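Peptide-binding protein (Photobacterium damsela subsp. piscicida, PDB 6SQX) is a secreted NlpC/P60 endopeptidase, probably of the cysteine type, that cleaves the peptidoglycan of potentially competing bacteria. Local coordinates at residues H40-L43 against D44-I47; T52-Q55 against M56-F60; D137-S140 against C141-I144; E220-I223 against T224-R228; I444-A447 against F448-G451. All blocks are in the same frame, centred on the assembly; numbering follows the deposited sequence. Where two conformers were deposited one is given.

Overall arrangement
All five contacts are local, made along a helix or round a turn, and they follow one another in series along the chain. Interactions 3 and 4 are the one pair that touches: I144 CD1 of the strand lies 3.7 Å from W226 CZ3 of the helix, and R142 CD lies 3.8 Å from I223 CD1. Interactions 1 and 2, the turn at 42-45 and the helix 50-64 that follows it, have centres 20 Å apart, with nearest atoms about 7 Å apart. Interaction 5 stands about 54 Å from interaction 4, centre to centre, on the opposite side of the chain's centre. A 1,2-ethanediol, probably from the crystallisation liquor, binds at interaction 1.

Interaction 1: residues H40-L43 against D44-I47; sequences HKDL and DKNI. With EDO (1,2-ethanediol), chain G.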
loop_
_atom_site.group_PDB
_atom_site.type_symbol
_atom_site.label_atom_id
_atom_site.label_comp_id
_atom_site.label_asym_id
_atom_site.label_seq_id
_atom_site.Cartn_x
_atom_site.Cartn_y
_atom_site.Cartn_z
ATOM N N HIS A 40 20.126 -6.854 -21.420
ATOM C CA HIS A 40 21.037 -7.874 -20.913
ATOM C C HIS A 40 22.203 -7.242 -20.162
ATOM O O HIS A 40 22.591 -7.721 -19.091
ATOM C CB HIS A 40 21.515 -8.814 -22.019
ATOM C CG HIS A 40 22.048 -10.111 -21.489
ATOM N ND1 HIS A 40 23.393 -10.418 -21.474
ATOM C CD2 HIS A 40 21.415 -11.163 -20.913
ATOM C CE1 HIS A 40 23.564 -11.609 -20.926
ATOM N NE2 HIS A 40 22.381 -12.082 -20.575
ATOM N N LYS A 41 22.717 -6.121 -20.664
ATOM C CA LYS A 41 23.844 -5.471 -20.005
ATOM C C LYS A 41 23.474 -4.897 -18.645
ATOM O O LYS A 41 24.364 -4.702 -17.814
ATOM C CB LYS A 41 24.435 -4.385 -20.902
ATOM C CG LYS A 41 23.543 -3.171 -21.096
ATOM C CD LYS A 41 24.249 -2.118 -21.945
ATOM C CE LYS A 41 23.428 -0.837 -22.034
ATOM N NZ LYS A 41 23.256 -0.186 -20.701
ATOM N N ASP A 42 22.186 -4.637 -18.385
ATOM C CA ASP A 42 21.785 -4.134 -17.081
ATOM C C ASP A 42 21.499 -5.246 -16.084
ATOM O O ASP A 42 21.371 -4.959 -14.890
ATOM C CB ASP A 42 20.533 -3.257 -17.202
ATOM C CG ASP A 42 20.811 -1.916 -17.843
ATOM O OD1 ASP A 42 21.978 -1.477 -17.818
ATOM O OD2 ASP A 42 19.850 -1.301 -18.364
ATOM N N LEU A 43 21.379 -6.497 -16.549
ATOM C CA LEU A 43 20.990 -7.591 -15.662
ATOM C C LEU A 43 21.770 -7.566 -14.358
ATOM O O LEU A 43 21.190 -7.627 -13.263
ATOM C CB LEU A 43 21.234 -8.922 -16.362
ATOM C CG LEU A 43 20.079 -9.613 -17.053
ATOM C CD1 LEU A 43 20.531 -11.010 -17.354
ATOM C CD2 LEU A 43 18.814 -9.596 -16.190
ATOM N N ASP A 44 23.092 -7.440 -14.462
ATOM C CA ASP A 44 23.993 -7.540 -13.328
ATOM C C ASP A 44 24.192 -6.222 -12.586
ATOM O O ASP A 44 25.022 -6.172 -11.680
ATOM C CB ASP A 44 25.351 -8.065 -13.795
ATOM C CG ASP A 44 25.255 -9.442 -14.405
ATOM O OD1 ASP A 44 24.744 -10.359 -13.719
ATOM O OD2 ASP A 44 25.671 -9.601 -15.574
ATOM N N LYS A 45 23.473 -5.162 -12.945
ATOM C CA LYS A 45 23.690 -3.862 -12.322
ATOM C C LYS A 45 22.684 -3.591 -11.205
ATOM O O LYS A 45 21.618 -4.213 -11.115
ATOM C CB LYS A 45 23.596 -2.732 -13.353
ATOM C CG LYS A 45 24.671 -2.761 -14.455
ATOM C CD LYS A 45 24.408 -1.628 -15.424
ATOM C CE LYS A 45 25.275 -1.700 -16.667
ATOM N NZ LYS A 45 24.724 -0.821 -17.733
ATOM N N ASN A 46 23.044 -2.633 -10.354
ATOM C CA ASN A 46 22.114 -2.070 -9.388
ATOM C C ASN A 46 21.446 -0.834 -9.973
ATOM O O ASN A 46 22.052 -0.073 -10.734
ATOM C CB ASN A 46 22.826 -1.710 -8.085
ATOM C CG ASN A 46 23.293 -2.927 -7.323
ATOM O OD1 ASN A 46 22.681 -3.987 -7.397
ATOM N ND2 ASN A 46 24.403 -2.787 -6.603
ATOM N N ILE A 47 20.184 -0.632 -9.594
ATOM C CA ILE A 47 19.397 0.464 -10.161
ATOM C C ILE A 47 19.870 1.812 -9.621
ATOM O O ILE A 47 19.858 2.819 -10.338
ATOM C CB ILE A 47 17.893 0.239 -9.916
ATOM C CG1 ILE A 47 17.494 -1.137 -10.433
ATOM C CG2 ILE A 47 17.056 1.330 -10.556
ATOM C CD1 ILE A 47 16.019 -1.445 -10.352
HETATM C C1 EDO G . 16.345 -0.206 -17.498
HETATM O O1 EDO G . 15.692 0.297 -18.661
HETATM C C2 EDO G . 16.559 -1.709 -17.620
HETATM O O2 EDO G . 17.425 -2.036 -18.727
#
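K45 reaches back over a type I beta turn that runs from D42 to K45, in the loop between strand 23-25 and helix 50-64, and its ammonium group closes a small salt-bridge network on the D42 carboxylate. The tight part is the turn itself. K45 N donates to D42 O at 2.9 Å, closing the turn, while the same residue's NZ meets D42 OD1 at 2.8 Å, nearly in line with the C-O bond. Main chain and side chain of K45 thus grip the same aspartate twice. The lysine chain lies extended beyond CG, and its first torsion, with CG beside the backbone N (chi1 -64°), lays CD and CE across the turn, CE coming within 3.3 Å of K41 O.

The looser side carries K41, exposed to solvent. Beyond CG its chain is straight to CE, then bends at chi4 (63°), which swings NZ toward D42 OD1 in a weak, long bond. Two ammonium groups therefore share one carboxylate oxygen and stand 3.4 Å apart; the oxygen they share probably offsets their mutual repulsion, and their charges would help to keep D42 ionised. Behind the turn, K45 is joined by a backbone bond to Y298, and L43 and D42 touch helix 298-308. The second carboxylate oxygen faces elsewhere: D42 OD2 accepts a weak bond from S39 and a short one, 2.6 Å, from O2 of a bound 1,2-ethanediol.

Interaction 2: residues T52-Q55 against M56-F60; sequences TIRQ and MNEYF
The side chains of R54 and E58 cross each other at a slant, their guanidinium and carboxylate planes turned 61° from each other. The carboxylate comes to the edge of the guanidinium: NE of R54 donates to OE2 of E58 at 3.0 Å, almost straight at 173°, with the oxygen close to the guanidinium plane. Seen from the acid, the N-H arrives on the syn side but 31° out of the carboxylate plane. The arginine chain is extended from CG to NE, and the glutamate, stretched beyond its own CG, lies over R54 O before its end meets NE. This is an i to i+4 salt bridge on the exposed side of helix 50-64, two turns of which are held here by the backbone bonds M56 N to T52 O, N57 N to I53 O, E58 N to R54 O and Y59 N to Q55 O.

A different face carries the apolar contacts. T52 and M56 run side by side in the same direction, CG2 of the threonine 3.8 Å from the methionine CE, whereas I53 meets M56 at about a right angle, its CD1 4.0 Å from SD. The I53 methyl also lies 3.8 Å from N57 ND2, an amide nitrogen that donates to F335 O and G336 O. OG1 of T52 is hydrogen-bonded to D49, just before the helix begins.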
loop_
_atom_site.group_PDB
_atom_site.type_symbol
_atom_site.label_atom_id
_atom_site.label_comp_id
_atom_site.label_asym_id
_atom_site.label_seq_id
_atom_site.Cartn_x
_atom_site.Cartn_y
_atom_site.Cartn_z
ATOM N N THR A 52 23.331 6.407 -2.805
ATOM C CA THR A 52 21.917 6.737 -2.858
ATOM C C THR A 52 21.099 5.751 -2.036
ATOM O O THR A 52 20.181 6.153 -1.309
ATOM C CB THR A 52 21.461 6.764 -4.316
ATOM O OG1 THR A 52 22.195 7.781 -5.019
ATOM C CG2 THR A 52 19.973 7.069 -4.391
ATOM N N ILE A 53 21.388 4.452 -2.157
ATOM C CA ILE A 53 20.604 3.478 -1.394
ATOM C C ILE A 53 20.846 3.645 0.108
ATOM O O ILE A 53 19.921 3.444 0.909
ATOM C CB ILE A 53 20.799 2.028 -1.911
ATOM C CG1 ILE A 53 19.720 1.076 -1.339
ATOM C CG2 ILE A 53 22.166 1.485 -1.533
ATOM C CD1 ILE A 53 18.293 1.446 -1.706
ATOM N N ARG A 54 22.068 4.025 0.511
ATOM C CA ARG A 54 22.324 4.284 1.922
ATOM C C ARG A 54 21.446 5.429 2.430
ATOM O O ARG A 54 20.845 5.329 3.503
ATOM C CB ARG A 54 23.808 4.598 2.148
ATOM C CG ARG A 54 24.092 5.017 3.574
ATOM C CD ARG A 54 25.524 5.532 3.739
ATOM N NE ARG A 54 25.689 6.280 4.986
ATOM C CZ ARG A 54 26.861 6.678 5.479
ATOM N NH1 ARG A 54 26.904 7.358 6.622
ATOM N NH2 ARG A 54 27.989 6.394 4.836
ATOM N N GLN A 55 21.342 6.523 1.661
ATOM C CA GLN A 55 20.480 7.621 2.083
ATOM C C GLN A 55 19.024 7.180 2.142
ATOM O O GLN A 55 18.291 7.530 3.083
ATOM C CB GLN A 55 20.618 8.802 1.125
ATOM C CG GLN A 55 22.052 9.303 0.919
ATOM C CD GLN A 55 22.806 9.554 2.225
ATOM O OE1 GLN A 55 22.349 10.315 3.082
ATOM N NE2 GLN A 55 23.975 8.911 2.377
ATOM N N MET A 56 18.581 6.386 1.153
ATOM C CA MET A 56 17.207 5.896 1.170
ATOM C C MET A 56 16.964 4.983 2.370
ATOM O O MET A 56 15.890 5.024 2.989
ATOM C CB MET A 56 16.904 5.125 -0.129
ATOM C CG MET A 56 16.837 6.011 -1.360
ATOM S SD MET A 56 16.731 4.992 -2.816
ATOM C CE MET A 56 16.253 6.209 -4.037
ATOM N N ASN A 57 17.943 4.124 2.690
ATOM C CA ASN A 57 17.760 3.194 3.803
ATOM C C ASN A 57 17.728 3.943 5.139
ATOM O O ASN A 57 16.964 3.575 6.035
ATOM C CB ASN A 57 18.891 2.163 3.846
ATOM C CG ASN A 57 18.869 1.134 2.712
ATOM O OD1 ASN A 57 19.917 0.483 2.494
ATOM N ND2 ASN A 57 17.723 0.961 2.011
ATOM N N GLU A 58 18.547 4.999 5.290
ATOM C CA GLU A 58 18.481 5.804 6.510
ATOM C C GLU A 58 17.116 6.469 6.646
ATOM O O GLU A 58 16.518 6.491 7.736
ATOM C CB GLU A 58 19.604 6.841 6.511
ATOM C CG GLU A 58 20.949 6.206 6.812
ATOM C CD GLU A 58 22.086 7.189 6.700
ATOM O OE1 GLU A 58 21.794 8.413 6.678
ATOM O OE2 GLU A 58 23.256 6.745 6.648
ATOM N N TYR A 59 16.593 7.008 5.545
ATOM C CA TYR A 59 15.264 7.600 5.600
ATOM C C TYR A 59 14.230 6.551 5.973
ATOM O O TYR A 59 13.388 6.785 6.841
ATOM C CB TYR A 59 14.923 8.281 4.272
ATOM C CG TYR A 59 13.571 8.926 4.203
ATOM C CD1 TYR A 59 13.266 10.027 4.990
ATOM C CD2 TYR A 59 12.585 8.448 3.329
ATOM C CE1 TYR A 59 12.027 10.642 4.913
ATOM C CE2 TYR A 59 11.335 9.050 3.243
ATOM C CZ TYR A 59 11.049 10.156 4.048
ATOM O OH TYR A 59 9.815 10.755 3.969
ATOM N N PHE A 60 14.301 5.361 5.338
ATOM C CA PHE A 60 13.389 4.277 5.693
ATOM C C PHE A 60 13.403 3.998 7.198
ATOM O O PHE A 60 12.344 3.864 7.824
ATOM C CB PHE A 60 13.706 3.004 4.881
ATOM C CG PHE A 60 12.758 1.875 5.146
ATOM C CD1 PHE A 60 12.884 1.094 6.298
ATOM C CD2 PHE A 60 11.738 1.585 4.240
ATOM C CE1 PHE A 60 11.966 0.083 6.576
ATOM C CE2 PHE A 60 10.830 0.564 4.500
ATOM C CZ PHE A 60 10.952 -0.194 5.680
#

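Interaction 3: residues D137-S140 against C141-I144; sequences DNHS and CRGI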
loop_
_atom_site.group_PDB
_atom_site.type_symbol
_atom_site.label_atom_id
_atom_site.label_comp_id
_atom_site.label_asym_id
_atom_site.label_seq_id
_atom_site.Cartn_x
_atom_site.Cartn_y
_atom_site.Cartn_z
ATOM N N ASP A 137 2.955 6.044 29.974
ATOM C CA ASP A 137 4.094 6.353 30.841
ATOM C C ASP A 137 5.306 5.495 30.466
ATOM O O ASP A 137 5.173 4.323 30.092
ATOM C CB ASP A 137 3.728 6.133 32.311
ATOM C CG ASP A 137 2.702 7.139 32.826
ATOM O OD1 ASP A 137 2.751 8.325 32.426
ATOM O OD2 ASP A 137 1.840 6.740 33.642
ATOM N N ASN A 138 6.498 6.096 30.511
ATOM C CA ASN A 138 7.738 5.408 30.096
ATOM C C ASN A 138 7.622 4.797 28.697
ATOM O O ASN A 138 8.157 3.722 28.418
ATOM C CB ASN A 138 8.170 4.340 31.095
ATOM C CG ASN A 138 8.281 4.877 32.500
ATOM O OD1 ASN A 138 8.984 5.863 32.745
ATOM N ND2 ASN A 138 7.568 4.244 33.436
ATOM N N HIS A 139 6.909 5.485 27.809
ATOM C CA HIS A 139 6.723 5.031 26.428
ATOM C C HIS A 139 6.091 3.643 26.340
ATOM O O HIS A 139 6.318 2.909 25.371
ATOM C CB HIS A 139 8.037 5.092 25.642
ATOM C CG HIS A 139 8.683 6.442 25.657
ATOM N ND1 HIS A 139 8.163 7.521 24.975
ATOM C CD2 HIS A 139 9.810 6.885 26.262
ATOM C CE1 HIS A 139 8.933 8.580 25.177
ATOM N NE2 HIS A 139 9.937 8.220 25.956
ATOM N N SER A 140 5.227 3.292 27.282
ATOM C CA SER A 140 4.640 1.954 27.293
ATOM C C SER A 140 3.660 1.701 26.153
ATOM O O SER A 140 3.285 0.544 25.936
ATOM C CB SER A 140 3.948 1.676 28.632
ATOM O OG SER A 140 2.863 2.576 28.879
ATOM N N CYS A 141 3.242 2.726 25.430
ATOM C CA CYS A 141 2.308 2.544 24.322
ATOM C C CYS A 141 3.014 2.206 23.015
ATOM O O CYS A 141 2.335 2.006 22.004
ATOM C CB CYS A 141 1.382 3.773 24.164
ATOM S SG CYS A 141 2.222 5.306 23.666
ATOM N N ARG A 142 4.345 2.174 22.997
ATOM C CA ARG A 142 5.021 1.609 21.835
ATOM C C ARG A 142 4.631 0.154 21.688
ATOM O O ARG A 142 4.470 -0.562 22.678
ATOM C CB ARG A 142 6.534 1.713 22.016
ATOM C CG ARG A 142 7.010 3.179 22.026
ATOM C CD ARG A 142 8.501 3.357 22.320
ATOM N NE ARG A 142 8.823 4.775 22.209
ATOM C CZ ARG A 142 9.906 5.350 22.715
ATOM N NH1 ARG A 142 10.802 4.645 23.410
ATOM N NH2 ARG A 142 10.084 6.655 22.519
ATOM N N GLY A 143 4.470 -0.276 20.433
ATOM C CA GLY A 143 4.002 -1.627 20.200
ATOM C C GLY A 143 4.436 -2.219 18.879
ATOM O O GLY A 143 5.264 -1.652 18.152
ATOM N N ILE A 144 3.877 -3.388 18.570
ATOM C CA ILE A 144 4.239 -4.122 17.362
ATOM C C ILE A 144 3.036 -4.935 16.902
ATOM O O ILE A 144 2.230 -5.401 17.714
ATOM C CB ILE A 144 5.509 -4.977 17.628
ATOM C CG1 ILE A 144 6.188 -5.399 16.316
ATOM C CG2 ILE A 144 5.217 -6.201 18.505
ATOM C CD1 ILE A 144 7.605 -5.897 16.523
#
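With CG beside the backbone N in both residues (chi1 -55° for H139, -66° for R142) and the arginine chain extended from CG to NE, the imidazole and the guanidinium leave the backbone side by side and point the same way. They stack flat, planes 4° apart and centres 3.7 Å apart. CG of H139 sits over the middle of the guanidinium, while NH2 of R142 lies over the ring face near its rim, 3.2 Å from ND1 but too poorly angled to be hydrogen-bonded to it. The two residues are the ends of a type I beta turn, closed by R142 N donating to H139 O at 3.2 Å, which leads into strand 142-145 of a five-stranded antiparallel sheet. Within the turn, C141 forms the disulfide to C136, and S140 O accepts from N217 ND2.

The charge of R142 is met by D70, which forms a salt bridge with NH2, and S69 O takes a weak bond from the same nitrogen. Such a stack uses one face of the guanidinium for the ring and lets NH2 still bond to oxygens; the carboxylate would probably temper any repulsion should the imidazole be protonated.

Interaction 4: residues E220-I223 against T224-R228; sequences ESFI and TQWKR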
loop_
_atom_site.group_PDB
_atom_site.type_symbol
_atom_site.label_atom_id
_atom_site.label_comp_id
_atom_site.label_asym_id
_atom_site.label_seq_id
_atom_site.Cartn_x
_atom_site.Cartn_y
_atom_site.Cartn_z
ATOM N N GLU A 220 11.260 -1.408 26.678
ATOM C CA GLU A 220 12.544 -0.868 26.247
ATOM C C GLU A 220 13.510 -1.982 25.867
ATOM O O GLU A 220 14.229 -1.880 24.864
ATOM C CB GLU A 220 13.128 0.029 27.343
ATOM C CG GLU A 220 14.358 0.779 26.872
ATOM C CD GLU A 220 14.862 1.783 27.894
ATOM O OE1 GLU A 220 14.351 1.787 29.041
ATOM O OE2 GLU A 220 15.773 2.571 27.550
ATOM N N SER A 221 13.539 -3.050 26.660
ATOM C CA SER A 221 14.443 -4.157 26.360
ATOM C C SER A 221 14.113 -4.786 25.013
ATOM O O SER A 221 15.030 -5.150 24.252
ATOM C CB SER A 221 14.407 -5.197 27.481
ATOM O OG SER A 221 14.972 -4.669 28.676
ATOM N N PHE A 222 12.819 -4.927 24.706
ATOM C CA PHE A 222 12.423 -5.485 23.418
ATOM C C PHE A 222 13.014 -4.668 22.271
ATOM O O PHE A 222 13.536 -5.221 21.284
ATOM C CB PHE A 222 10.885 -5.567 23.320
ATOM C CG PHE A 222 10.406 -6.194 22.046
ATOM C CD1 PHE A 222 10.332 -5.460 20.868
ATOM C CD2 PHE A 222 10.044 -7.536 22.027
ATOM C CE1 PHE A 222 9.878 -6.069 19.671
ATOM C CE2 PHE A 222 9.599 -8.142 20.858
ATOM C CZ PHE A 222 9.507 -7.409 19.678
ATOM N N ILE A 223 12.907 -3.342 22.365
ATOM C CA ILE A 223 13.396 -2.476 21.297
ATOM C C ILE A 223 14.915 -2.513 21.222
ATOM O O ILE A 223 15.486 -2.600 20.130
ATOM C CB ILE A 223 12.855 -1.053 21.497
ATOM C CG1 ILE A 223 11.350 -1.041 21.283
ATOM C CG2 ILE A 223 13.524 -0.082 20.552
ATOM C CD1 ILE A 223 10.713 0.340 21.603
ATOM N N THR A 224 15.593 -2.460 22.373
ATOM C CA THR A 224 17.051 -2.573 22.397
ATOM C C THR A 224 17.516 -3.858 21.717
ATOM O O THR A 224 18.454 -3.848 20.903
ATOM C CB THR A 224 17.558 -2.513 23.846
ATOM O OG1 THR A 224 17.238 -1.234 24.411
ATOM C CG2 THR A 224 19.087 -2.706 23.909
ATOM N N GLN A 225 16.888 -4.982 22.055
ATOM C CA GLN A 225 17.327 -6.242 21.476
ATOM C C GLN A 225 16.957 -6.325 19.997
ATOM O O GLN A 225 17.732 -6.859 19.192
ATOM C CB GLN A 225 16.710 -7.400 22.258
ATOM C CG GLN A 225 17.193 -7.501 23.694
ATOM C CD GLN A 225 18.714 -7.457 23.791
ATOM O OE1 GLN A 225 19.413 -8.195 23.085
ATOM N NE2 GLN A 225 19.237 -6.578 24.659
ATOM N N TRP A 226 15.794 -5.776 19.615
ATOM C CA TRP A 226 15.397 -5.782 18.204
ATOM C C TRP A 226 16.504 -5.196 17.330
ATOM O O TRP A 226 16.882 -5.776 16.302
ATOM C CB TRP A 226 14.114 -4.960 18.041
ATOM C CG TRP A 226 13.644 -4.888 16.644
ATOM C CD1 TRP A 226 14.063 -4.017 15.659
ATOM C CD2 TRP A 226 12.632 -5.707 16.056
ATOM N NE1 TRP A 226 13.370 -4.271 14.482
ATOM C CE2 TRP A 226 12.466 -5.282 14.712
ATOM C CE3 TRP A 226 11.832 -6.750 16.544
ATOM C CZ2 TRP A 226 11.545 -5.887 13.845
ATOM C CZ3 TRP A 226 10.898 -7.342 15.688
ATOM C CH2 TRP A 226 10.768 -6.910 14.345
ATOM N N LYS A 227 17.056 -4.053 17.746
ATOM C CA LYS A 227 18.076 -3.347 16.977
ATOM C C LYS A 227 19.398 -4.085 16.886
ATOM O O LYS A 227 20.251 -3.685 16.088
ATOM C CB LYS A 227 18.320 -1.959 17.580
ATOM C CG LYS A 227 17.127 -1.045 17.455
ATOM C CD LYS A 227 17.408 0.321 18.099
ATOM C CE LYS A 227 18.727 0.915 17.586
ATOM N NZ LYS A 227 18.818 2.413 17.702
ATOM N N ARG A 228 19.606 -5.130 17.673
ATOM C CA ARG A 228 20.859 -5.869 17.596
ATOM C C ARG A 228 20.803 -7.020 16.613
ATOM O O ARG A 228 21.867 -7.572 16.283
ATOM C CB ARG A 228 21.279 -6.383 18.980
ATOM C CG ARG A 228 21.611 -5.256 19.952
ATOM C CD ARG A 228 21.960 -5.776 21.325
ATOM N NE ARG A 228 22.156 -4.663 22.261
ATOM C CZ ARG A 228 22.311 -4.797 23.576
ATOM N NH1 ARG A 228 22.474 -3.720 24.334
ATOM N NH2 ARG A 228 22.302 -6.001 24.135
#
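T224 N donates to E220 O at 2.9 Å, nearly straight at 172°, in the first of four successive i to i+4 bonds across these residues. Q225 N to S221 O and W226 N to F222 O follow at the same 2.9 Å, and K227 N to I223 O is longer at 3.2 Å. Together they make the short alpha helix that begins at E220, and D219, just ahead of it, accepts from F222 N through its carboxylate.

Outside this backbone core, aliphatic carbons rest on carbonyl oxygens one turn back: CG of Q225 comes to 3.2 Å from S221 O, and CG of K227 lies near I223 O. The chief side-chain contact is aromatic. F222 and W226, one turn apart, both carry CG opposite the backbone N, which sends the two rings out from the same face of the helix, side by side. They meet rim to rim, CE1 of the phenyl 3.7 Å from CE3 of the indole, with centroids 5.9 Å apart and planes at 28°; neither covers the other.

That aromatic face is the buried one. The indole NE1 is hydrogen-bonded to Y65 OH and its ring meets W68 edge-to-face, while F222 packs on A277 and L279 of strand 277-281. I144 of strand 142-145 touches both rings, and I223 beside them rests on R142, so the helix lies against strands of two antiparallel sheets.

Interaction 5: residues I444-A447 against F448-G451; sequences IGDA and FTEG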
loop_
_atom_site.group_PDB
_atom_site.type_symbol
_atom_site.label_atom_id
_atom_site.label_comp_id
_atom_site.label_asym_id
_atom_site.label_seq_id
_atom_site.Cartn_x
_atom_site.Cartn_y
_atom_site.Cartn_z
ATOM N N ILE A 444 -3.449 2.066 -20.347
ATOM C CA ILE A 444 -4.075 0.752 -20.161
ATOM C C ILE A 444 -5.305 0.646 -21.044
ATOM O O ILE A 444 -6.221 1.467 -20.957
ATOM C CB ILE A 444 -4.504 0.535 -18.694
ATOM C CG1 ILE A 444 -3.336 0.658 -17.730
ATOM C CG2 ILE A 444 -5.177 -0.858 -18.563
ATOM C CD1 ILE A 444 -3.797 0.663 -16.272
ATOM N N GLY A 445 -5.386 -0.423 -21.850
ATOM C CA GLY A 445 -6.557 -0.656 -22.659
ATOM C C GLY A 445 -6.706 0.199 -23.904
ATOM O O GLY A 445 -7.676 -0.002 -24.651
ATOM N N ASP A 446 -5.774 1.114 -24.175
ATOM C CA ASP A 446 -5.904 1.956 -25.367
ATOM C C ASP A 446 -5.992 1.112 -26.626
ATOM O O ASP A 446 -6.653 1.507 -27.598
ATOM C CB ASP A 446 -4.714 2.915 -25.507
ATOM C CG ASP A 446 -4.818 4.159 -24.639
ATOM O OD1 ASP A 446 -5.810 4.335 -23.919
ATOM O OD2 ASP A 446 -3.874 4.965 -24.712
ATOM N N ALA A 447 -5.355 -0.062 -26.619
ATOM C CA ALA A 447 -5.392 -0.941 -27.774
ATOM C C ALA A 447 -6.794 -1.430 -28.090
ATOM O O ALA A 447 -7.046 -1.820 -29.238
ATOM C CB ALA A 447 -4.486 -2.154 -27.535
ATOM N N PHE A 448 -7.709 -1.392 -27.127
ATOM C CA PHE A 448 -9.067 -1.897 -27.267
ATOM C C PHE A 448 -10.078 -0.785 -27.502
ATOM O O PHE A 448 -11.288 -1.048 -27.571
ATOM C CB PHE A 448 -9.432 -2.717 -26.027
ATOM C CG PHE A 448 -8.383 -3.722 -25.667
ATOM C CD1 PHE A 448 -7.982 -4.691 -26.584
ATOM C CD2 PHE A 448 -7.777 -3.707 -24.411
ATOM C CE1 PHE A 448 -6.960 -5.611 -26.255
ATOM C CE2 PHE A 448 -6.794 -4.636 -24.076
ATOM C CZ PHE A 448 -6.375 -5.583 -25.011
ATOM N N THR A 449 -9.593 0.445 -27.685
ATOM C CA THR A 449 -10.488 1.589 -27.817
ATOM C C THR A 449 -11.434 1.418 -28.997
ATOM O O THR A 449 -12.641 1.643 -28.872
ATOM C CB THR A 449 -9.662 2.859 -27.982
ATOM O OG1 THR A 449 -8.878 3.065 -26.797
ATOM C CG2 THR A 449 -10.577 4.069 -28.195
ATOM N N GLU A 450 -10.902 1.014 -30.156
ATOM C CA GLU A 450 -11.747 0.880 -31.336
ATOM C C GLU A 450 -12.807 -0.201 -31.134
ATOM O O GLU A 450 -13.987 0.018 -31.412
ATOM C CB GLU A 450 -10.899 0.595 -32.570
ATOM C CG GLU A 450 -11.678 0.515 -33.846
ATOM C CD GLU A 450 -10.813 0.159 -35.036
ATOM O OE1 GLU A 450 -9.568 0.023 -34.876
ATOM O OE2 GLU A 450 -11.390 -0.000 -36.135
ATOM N N GLY A 451 -12.410 -1.369 -30.608
ATOM C CA GLY A 451 -13.382 -2.435 -30.384
ATOM C C GLY A 451 -14.450 -2.046 -29.377
ATOM O O GLY A 451 -15.637 -2.332 -29.566
HETATM O O HOH W 1 -7.896 5.358 -25.921
HETATM O O HOH W 2 -8.042 0.837 -30.630
#
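The chain runs from G445, at positive phi (76°), through a short 3-10 segment into helix 449-453, with F448 N bonded to G445 O at 2.8 Å and T449 N to D446 O at 3.1 Å. F448 occupies the N-cap position of that helix, and T449 begins its first turn. The hydroxyl of T449 turns back on the same carbonyl: its OG1 donates to D446 O at 2.8 Å, held there by a first torsion that sets OG1 beside the backbone N (chi1 -63°). D446 O is therefore gripped twice by one residue, both donors arriving from the same face of the carbonyl plane, the amide well above it and the hydroxyl less tilted.

The F448 ring folds back over the preceding residues. CD2 packs 3.7 Å from the CA of G445, where no side chain intervenes, and CB of A447 lies over one ring face at a looser distance. The phenyl also touches P27 and E29, and E29 accepts a hydrogen bond from G445 N, so the N-terminal part of the chain lines this side. D446 and T449 touch L459 of strand 457-459, and D446 OD1 is hydrogen-bonded to S461 OG.

Two waters bind at the helix start. One takes the N-H of E450 at 2.9 Å and donates weakly to A447 O. The other links the two polar side chains, giving a proton to T449 OG1 at 2.6 Å and donating a weaker bond to D446 OD1 at 3.1 Å.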